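Local coordinates for fatty acid synthase 1, isoform A (Drosophila melanogaster, PDB 6FN6), which probably catalyses the de novo synthesis of long-chain saturated fatty acids from acetyl-CoA and malonyl-CoA with NADPH, this chain being its dehydratase, enoylreductase and ketoreductase region, at residues R452-V458 against Q482-C488; A512-Q518 against D539-L545. All blocks are in the same frame, centred on the assembly; numbering follows the deposited sequence.

Contact 1 (R452-V458 against Q482-C488); sequences RKSVVVV and QYVYVVC
Strand 454-457 runs parallel to strand 483-488, with axes 4.8 Å apart and N-to-C directions 26° apart, and five backbone hydrogen bonds alternate across them. Arg452 reaches across to two tyrosines. Its CG sits between the backbone N and the carbonyl carbon (chi1 68°), and the chain then runs extended to NE, laying the guanidinium flat over one face of the Tyr483 ring. Centres are 4.0 Å apart and planes differ by 22°, with NH1 over the middle of the ring: a cation-pi stack. In its own plane the same group uses NH2 to donate to Tyr485 OH at 3.0 Å, while NH2 also forms a salt bridge with Asp539. With an alanine here the Tyr483 ring would probably lose its stacking partner, Tyr485 OH its donor and Asp539 one of its two arginines. The short side chain of Ser454 sets CB at the edge of the Tyr485 ring, 3.8 Å from Tyr485 CE2. Beta-branched valines suit the extended chain: Val457 CG2 meets Val484 CG1 at 3.6 Å on one face, and Val456 CG1 meets Val487 CG2 on the other. Backbone bonds thus fix the strand register, while stack, NH2 bond and salt bridge together fix the guanidinium's orientation.

Contact 2 (A512-Q518 against D539-L545); sequences ARLVFVQ and DLISNVL
Arg513 crosses to Asp539, its NE donating to OD1 at 2.9 Å in a salt bridge. The arginine is bent at chi2 (-69°), which turns the guanidinium toward Asp539; OD1 lies near the guanidinium plane but is approached from above the carboxylate plane. Arg513 NH1 donates to Ala512 O and to Lys510 O, while Asp539 OD1 also takes Arg452 NH2, so two arginines share this oxygen and would probably favour the charged carboxylate. Asp539, with positive phi, follows helix 530-536. The backbones then pair in parallel: Leu514 N donates to Ile541 O, Phe516 N to Asn543 O at 2.6 Å, Leu545 N to Phe516 O and, ending the series, Gln518 N to Leu545 O. Leu514 O receives two donors of Asn543, a weak bond from its backbone N and a straighter one from side-chain ND2 at 3.0 Å. The other ND2 hydrogen goes to Leu540 O at 2.8 Å, and OD1 accepts weakly from Gln535, so an asparagine suits this buried place by serving both amide ends. Phe516 and Val544 pack alongside each other on one face of the sheet, CD1 to CG1 4.1 Å, Val517 and Leu545 on the other. Strand 512-517, helix 530-536 and strand 542-546 form a beta-alpha-beta unit of Rossmann type, consistent with the pseudo-ketoreductase domain.

Both contacts pair neighbouring strands of a run of four parallel strands, and strands 483-489 and 512-517 lie side by side within it, so Val484 O and Arg513 N, 2.7 Å apart, probably bond across the seam. Contact 1 includes the outermost strand, 454-457, and is only partly buried; contact 2 is buried, with strand 549-557 packed against it, while helix 496-504 touches both. Their chemistry follows that difference: contact 1 relies on valines and a cation-pi stack near the sheet's edge, whereas contact 2 satisfies buried polar groups through Asn543. The ionic cluster is common to both, since Asp539 of contact 2 binds an arginine from each.

Contact 1 (R452-V458 against Q482-C488)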
loop_
_atom_site.group_PDB
_atom_site.type_symbol
_atom_site.label_atom_id
_atom_site.label_comp_id
_atom_site.label_asym_id
_atom_site.label_seq_id
_atom_site.Cartn_x
_atom_site.Cartn_y
_atom_site.Cartn_z
ATOM N N ARG A 452 -3.735 33.927 -88.432
ATOM C CA ARG A 452 -4.684 34.122 -87.335
ATOM C C ARG A 452 -4.674 35.556 -86.801
ATOM O O ARG A 452 -3.621 36.176 -86.663
ATOM C CB ARG A 452 -4.412 33.131 -86.206
ATOM C CG ARG A 452 -3.125 33.343 -85.447
ATOM C CD ARG A 452 -2.918 32.197 -84.472
ATOM N NE ARG A 452 -1.962 32.517 -83.422
ATOM C CZ ARG A 452 -1.727 31.737 -82.373
ATOM N NH1 ARG A 452 -2.384 30.593 -82.236
ATOM N NH2 ARG A 452 -0.841 32.103 -81.459
ATOM N N LYS A 453 -5.864 36.065 -86.496
ATOM C CA LYS A 453 -6.020 37.418 -85.981
ATOM C C LYS A 453 -5.458 37.527 -84.565
ATOM O O LYS A 453 -5.590 36.604 -83.757
ATOM C CB LYS A 453 -7.500 37.819 -85.994
ATOM C CG LYS A 453 -8.175 37.638 -87.353
ATOM C CD LYS A 453 -9.596 38.194 -87.392
ATOM C CE LYS A 453 -10.167 38.139 -88.812
ATOM N NZ LYS A 453 -11.536 38.728 -88.923
ATOM N N SER A 454 -4.832 38.662 -84.265
ATOM C CA SER A 454 -4.234 38.873 -82.952
ATOM C C SER A 454 -4.133 40.353 -82.605
ATOM O O SER A 454 -4.052 41.207 -83.486
ATOM C CB SER A 454 -2.845 38.242 -82.892
ATOM O OG SER A 454 -1.948 38.916 -83.757
ATOM N N VAL A 455 -4.138 40.643 -81.310
ATOM C CA VAL A 455 -3.973 42.003 -80.817
ATOM C C VAL A 455 -3.037 41.947 -79.610
ATOM O O VAL A 455 -2.904 40.903 -78.973
ATOM C CB VAL A 455 -5.336 42.650 -80.476
ATOM C CG1 VAL A 455 -5.951 42.007 -79.232
ATOM C CG2 VAL A 455 -5.189 44.161 -80.307
ATOM N N VAL A 456 -2.382 43.064 -79.307
ATOM C CA VAL A 456 -1.358 43.096 -78.269
ATOM C C VAL A 456 -1.768 43.996 -77.105
ATOM O O VAL A 456 -2.362 45.057 -77.305
ATOM C CB VAL A 456 -0.006 43.557 -78.860
ATOM C CG1 VAL A 456 1.060 43.646 -77.777
ATOM C CG2 VAL A 456 0.443 42.620 -79.967
ATOM N N VAL A 457 -1.447 43.561 -75.888
ATOM C CA VAL A 457 -1.708 44.350 -74.688
ATOM C C VAL A 457 -0.381 44.738 -74.043
ATOM O O VAL A 457 0.518 43.910 -73.899
ATOM C CB VAL A 457 -2.604 43.582 -73.703
ATOM C CG1 VAL A 457 -2.873 44.419 -72.460
ATOM C CG2 VAL A 457 -3.912 43.188 -74.371
ATOM N N VAL A 458 -0.278 45.998 -73.633
ATOM C CA VAL A 458 0.993 46.582 -73.213
ATOM C C VAL A 458 1.491 46.023 -71.884
ATOM O O VAL A 458 2.687 45.797 -71.719
ATOM C CB VAL A 458 0.890 48.116 -73.128
ATOM C CG1 VAL A 458 2.264 48.728 -72.885
ATOM C CG2 VAL A 458 0.275 48.685 -74.402
ATOM N N GLN A 482 -9.872 35.797 -82.057
ATOM C CA GLN A 482 -8.474 36.216 -82.052
ATOM C C GLN A 482 -7.736 35.799 -80.784
ATOM O O GLN A 482 -8.349 35.422 -79.785
ATOM C CB GLN A 482 -8.378 37.734 -82.222
ATOM C CG GLN A 482 -9.151 38.528 -81.183
ATOM C CD GLN A 482 -9.075 40.024 -81.419
ATOM O OE1 GLN A 482 -8.299 40.494 -82.250
ATOM N NE2 GLN A 482 -9.888 40.780 -80.692
ATOM N N TYR A 483 -6.410 35.864 -80.850
ATOM C CA TYR A 483 -5.546 35.536 -79.721
ATOM C C TYR A 483 -4.935 36.819 -79.160
ATOM O O TYR A 483 -4.675 37.764 -79.901
ATOM C CB TYR A 483 -4.453 34.550 -80.140
ATOM C CG TYR A 483 -4.983 33.195 -80.565
ATOM C CD1 TYR A 483 -5.398 32.962 -81.869
ATOM C CD2 TYR A 483 -5.065 32.147 -79.656
ATOM C CE1 TYR A 483 -5.882 31.724 -82.255
ATOM C CE2 TYR A 483 -5.546 30.907 -80.034
ATOM C CZ TYR A 483 -5.951 30.700 -81.332
ATOM O OH TYR A 483 -6.429 29.462 -81.700
ATOM N N VAL A 484 -4.735 36.860 -77.846
ATOM C CA VAL A 484 -4.215 38.057 -77.194
ATOM C C VAL A 484 -2.785 37.838 -76.712
ATOM O O VAL A 484 -2.505 36.898 -75.968
ATOM C CB VAL A 484 -5.120 38.479 -76.025
ATOM C CG1 VAL A 484 -4.594 39.747 -75.370
ATOM C CG2 VAL A 484 -6.552 38.674 -76.503
ATOM N N TYR A 485 -1.882 38.714 -77.141
ATOM C CA TYR A 485 -0.496 38.662 -76.698
ATOM C C TYR A 485 -0.264 39.695 -75.608
ATOM O O TYR A 485 -0.359 40.898 -75.853
ATOM C CB TYR A 485 0.474 38.908 -77.858
ATOM C CG TYR A 485 0.587 37.755 -78.825
ATOM C CD1 TYR A 485 1.448 36.697 -78.575
ATOM C CD2 TYR A 485 -0.153 37.734 -80.000
ATOM C CE1 TYR A 485 1.556 35.640 -79.456
ATOM C CE2 TYR A 485 -0.049 36.682 -80.889
ATOM C CZ TYR A 485 0.808 35.640 -80.612
ATOM O OH TYR A 485 0.914 34.592 -81.494
ATOM N N VAL A 486 0.031 39.220 -74.404
ATOM C CA VAL A 486 0.334 40.103 -73.288
ATOM C C VAL A 486 1.841 40.301 -73.246
ATOM O O VAL A 486 2.589 39.362 -72.979
ATOM C CB VAL A 486 -0.193 39.538 -71.955
ATOM C CG1 VAL A 486 -0.068 40.571 -70.846
ATOM C CG2 VAL A 486 -1.638 39.073 -72.099
ATOM N N VAL A 487 2.285 41.521 -73.522
ATOM C CA VAL A 487 3.711 41.817 -73.607
ATOM C C VAL A 487 4.162 42.584 -72.374
ATOM O O VAL A 487 3.634 43.648 -72.076
ATOM C CB VAL A 487 4.037 42.606 -74.889
ATOM C CG1 VAL A 487 5.529 42.901 -74.975
ATOM C CG2 VAL A 487 3.577 41.837 -76.116
ATOM N N CYS A 488 5.139 42.037 -71.659
ATOM C CA CYS A 488 5.664 42.678 -70.456
ATOM C C CYS A 488 7.183 42.818 -70.542
ATOM O O CYS A 488 7.919 41.958 -70.059
ATOM C CB CYS A 488 5.280 41.883 -69.208
ATOM S SG CYS A 488 5.874 42.617 -67.667
#

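Contact 2 (A512-Q518 against D539-L545)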
loop_
_atom_site.group_PDB
_atom_site.type_symbol
_atom_site.label_atom_id
_atom_site.label_comp_id
_atom_site.label_asym_id
_atom_site.label_seq_id
_atom_site.Cartn_x
_atom_site.Cartn_y
_atom_site.Cartn_z
ATOM N N ALA A 512 -4.912 33.807 -74.298
ATOM C CA ALA A 512 -3.812 34.729 -74.020
ATOM C C ALA A 512 -2.448 34.056 -74.173
ATOM O O ALA A 512 -2.307 32.854 -73.940
ATOM C CB ALA A 512 -3.953 35.310 -72.616
ATOM N N ARG A 513 -1.449 34.847 -74.557
ATOM C CA ARG A 513 -0.074 34.368 -74.692
ATOM C C ARG A 513 0.894 35.377 -74.076
ATOM O O ARG A 513 0.983 36.516 -74.533
ATOM C CB ARG A 513 0.284 34.132 -76.162
ATOM C CG ARG A 513 -0.641 33.179 -76.904
ATOM C CD ARG A 513 -0.505 31.746 -76.410
ATOM N NE ARG A 513 -1.355 30.825 -77.166
ATOM C CZ ARG A 513 -2.618 30.538 -76.863
ATOM N NH1 ARG A 513 -3.205 31.103 -75.815
ATOM N NH2 ARG A 513 -3.303 29.687 -77.615
ATOM N N LEU A 514 1.630 34.950 -73.053
ATOM C CA LEU A 514 2.533 35.848 -72.333
ATOM C C LEU A 514 3.907 35.929 -72.988
ATOM O O LEU A 514 4.577 34.916 -73.189
ATOM C CB LEU A 514 2.687 35.396 -70.880
ATOM C CG LEU A 514 3.720 36.157 -70.042
ATOM C CD1 LEU A 514 3.393 37.642 -69.984
ATOM C CD2 LEU A 514 3.790 35.571 -68.648
ATOM N N VAL A 515 4.318 37.153 -73.308
ATOM C CA VAL A 515 5.641 37.413 -73.862
ATOM C C VAL A 515 6.426 38.259 -72.864
ATOM O O VAL A 515 6.268 39.478 -72.803
ATOM C CB VAL A 515 5.542 38.099 -75.237
ATOM C CG1 VAL A 515 6.922 38.300 -75.845
ATOM C CG2 VAL A 515 4.664 37.277 -76.169
ATOM N N PHE A 516 7.263 37.594 -72.074
ATOM C CA PHE A 516 7.985 38.241 -70.983
ATOM C C PHE A 516 9.456 38.453 -71.345
ATOM O O PHE A 516 10.185 37.493 -71.594
ATOM C CB PHE A 516 7.872 37.402 -69.707
ATOM C CG PHE A 516 8.251 38.141 -68.458
ATOM C CD1 PHE A 516 9.575 38.249 -68.070
ATOM C CD2 PHE A 516 7.276 38.710 -67.658
ATOM C CE1 PHE A 516 9.921 38.926 -66.916
ATOM C CE2 PHE A 516 7.615 39.385 -66.501
ATOM C CZ PHE A 516 8.938 39.492 -66.129
ATOM N N VAL A 517 9.889 39.709 -71.365
ATOM C CA VAL A 517 11.259 40.041 -71.742
ATOM C C VAL A 517 11.936 40.852 -70.642
ATOM O O VAL A 517 11.589 42.008 -70.407
ATOM C CB VAL A 517 11.288 40.809 -73.081
ATOM C CG1 VAL A 517 12.716 41.122 -73.489
ATOM C CG2 VAL A 517 10.575 40.018 -74.172
ATOM N N GLN A 518 12.918 40.244 -69.983
ATOM C CA GLN A 518 13.612 40.897 -68.879
ATOM C C GLN A 518 14.401 42.111 -69.352
ATOM O O GLN A 518 14.249 43.207 -68.815
ATOM C CB GLN A 518 14.554 39.916 -68.177
ATOM C CG GLN A 518 13.862 38.721 -67.545
ATOM C CD GLN A 518 14.785 37.938 -66.629
ATOM O OE1 GLN A 518 15.970 38.248 -66.513
ATOM N NE2 GLN A 518 14.242 36.919 -65.971
ATOM N N ASP A 539 3.454 28.638 -79.964
ATOM C CA ASP A 539 2.145 28.883 -79.376
ATOM C C ASP A 539 2.118 28.475 -77.900
ATOM O O ASP A 539 1.125 27.930 -77.409
ATOM C CB ASP A 539 1.062 28.138 -80.159
ATOM C CG ASP A 539 -0.321 28.722 -79.940
ATOM O OD1 ASP A 539 -0.423 29.951 -79.737
ATOM O OD2 ASP A 539 -1.304 27.953 -79.974
ATOM N N LEU A 540 3.218 28.744 -77.202
ATOM C CA LEU A 540 3.292 28.537 -75.759
ATOM C C LEU A 540 2.677 29.735 -75.047
ATOM O O LEU A 540 2.866 30.874 -75.471
ATOM C CB LEU A 540 4.741 28.344 -75.311
ATOM C CG LEU A 540 5.542 27.239 -76.006
ATOM C CD1 LEU A 540 6.964 27.214 -75.474
ATOM C CD2 LEU A 540 4.878 25.876 -75.831
ATOM N N ILE A 541 1.944 29.490 -73.964
ATOM C CA ILE A 541 1.282 30.583 -73.262
ATOM C C ILE A 541 2.303 31.381 -72.457
ATOM O O ILE A 541 2.100 32.565 -72.191
ATOM C CB ILE A 541 0.137 30.076 -72.359
ATOM C CG1 ILE A 541 0.658 29.184 -71.230
ATOM C CG2 ILE A 541 -0.886 29.312 -73.185
ATOM C CD1 ILE A 541 -0.344 29.015 -70.105
ATOM N N SER A 542 3.400 30.730 -72.078
ATOM C CA SER A 542 4.455 31.387 -71.314
ATOM C C SER A 542 5.768 31.448 -72.093
ATOM O O SER A 542 6.344 30.417 -72.437
ATOM C CB SER A 542 4.671 30.661 -69.986
ATOM O OG SER A 542 5.702 31.280 -69.238
ATOM N N ASN A 543 6.235 32.666 -72.353
ATOM C CA ASN A 543 7.477 32.890 -73.089
ATOM C C ASN A 543 8.360 33.901 -72.367
ATOM O O ASN A 543 8.036 35.085 -72.303
ATOM C CB ASN A 543 7.180 33.382 -74.509
ATOM C CG ASN A 543 6.289 32.435 -75.278
ATOM O OD1 ASN A 543 6.768 31.513 -75.941
ATOM N ND2 ASN A 543 4.980 32.654 -75.194
ATOM N N VAL A 544 9.469 33.425 -71.814
ATOM C CA VAL A 544 10.357 34.268 -71.023
ATOM C C VAL A 544 11.716 34.396 -71.702
ATOM O O VAL A 544 12.371 33.393 -71.986
ATOM C CB VAL A 544 10.515 33.716 -69.596
ATOM C CG1 VAL A 544 11.353 34.664 -68.747
ATOM C CG2 VAL A 544 9.152 33.470 -68.961
ATOM N N LEU A 545 12.136 35.630 -71.965
ATOM C CA LEU A 545 13.440 35.881 -72.571
ATOM C C LEU A 545 14.443 36.346 -71.523
ATOM O O LEU A 545 14.295 37.420 -70.941
ATOM C CB LEU A 545 13.322 36.923 -73.688
ATOM C CG LEU A 545 14.578 37.182 -74.530
ATOM C CD1 LEU A 545 15.072 35.913 -75.203
ATOM C CD2 LEU A 545 14.307 38.251 -75.573
#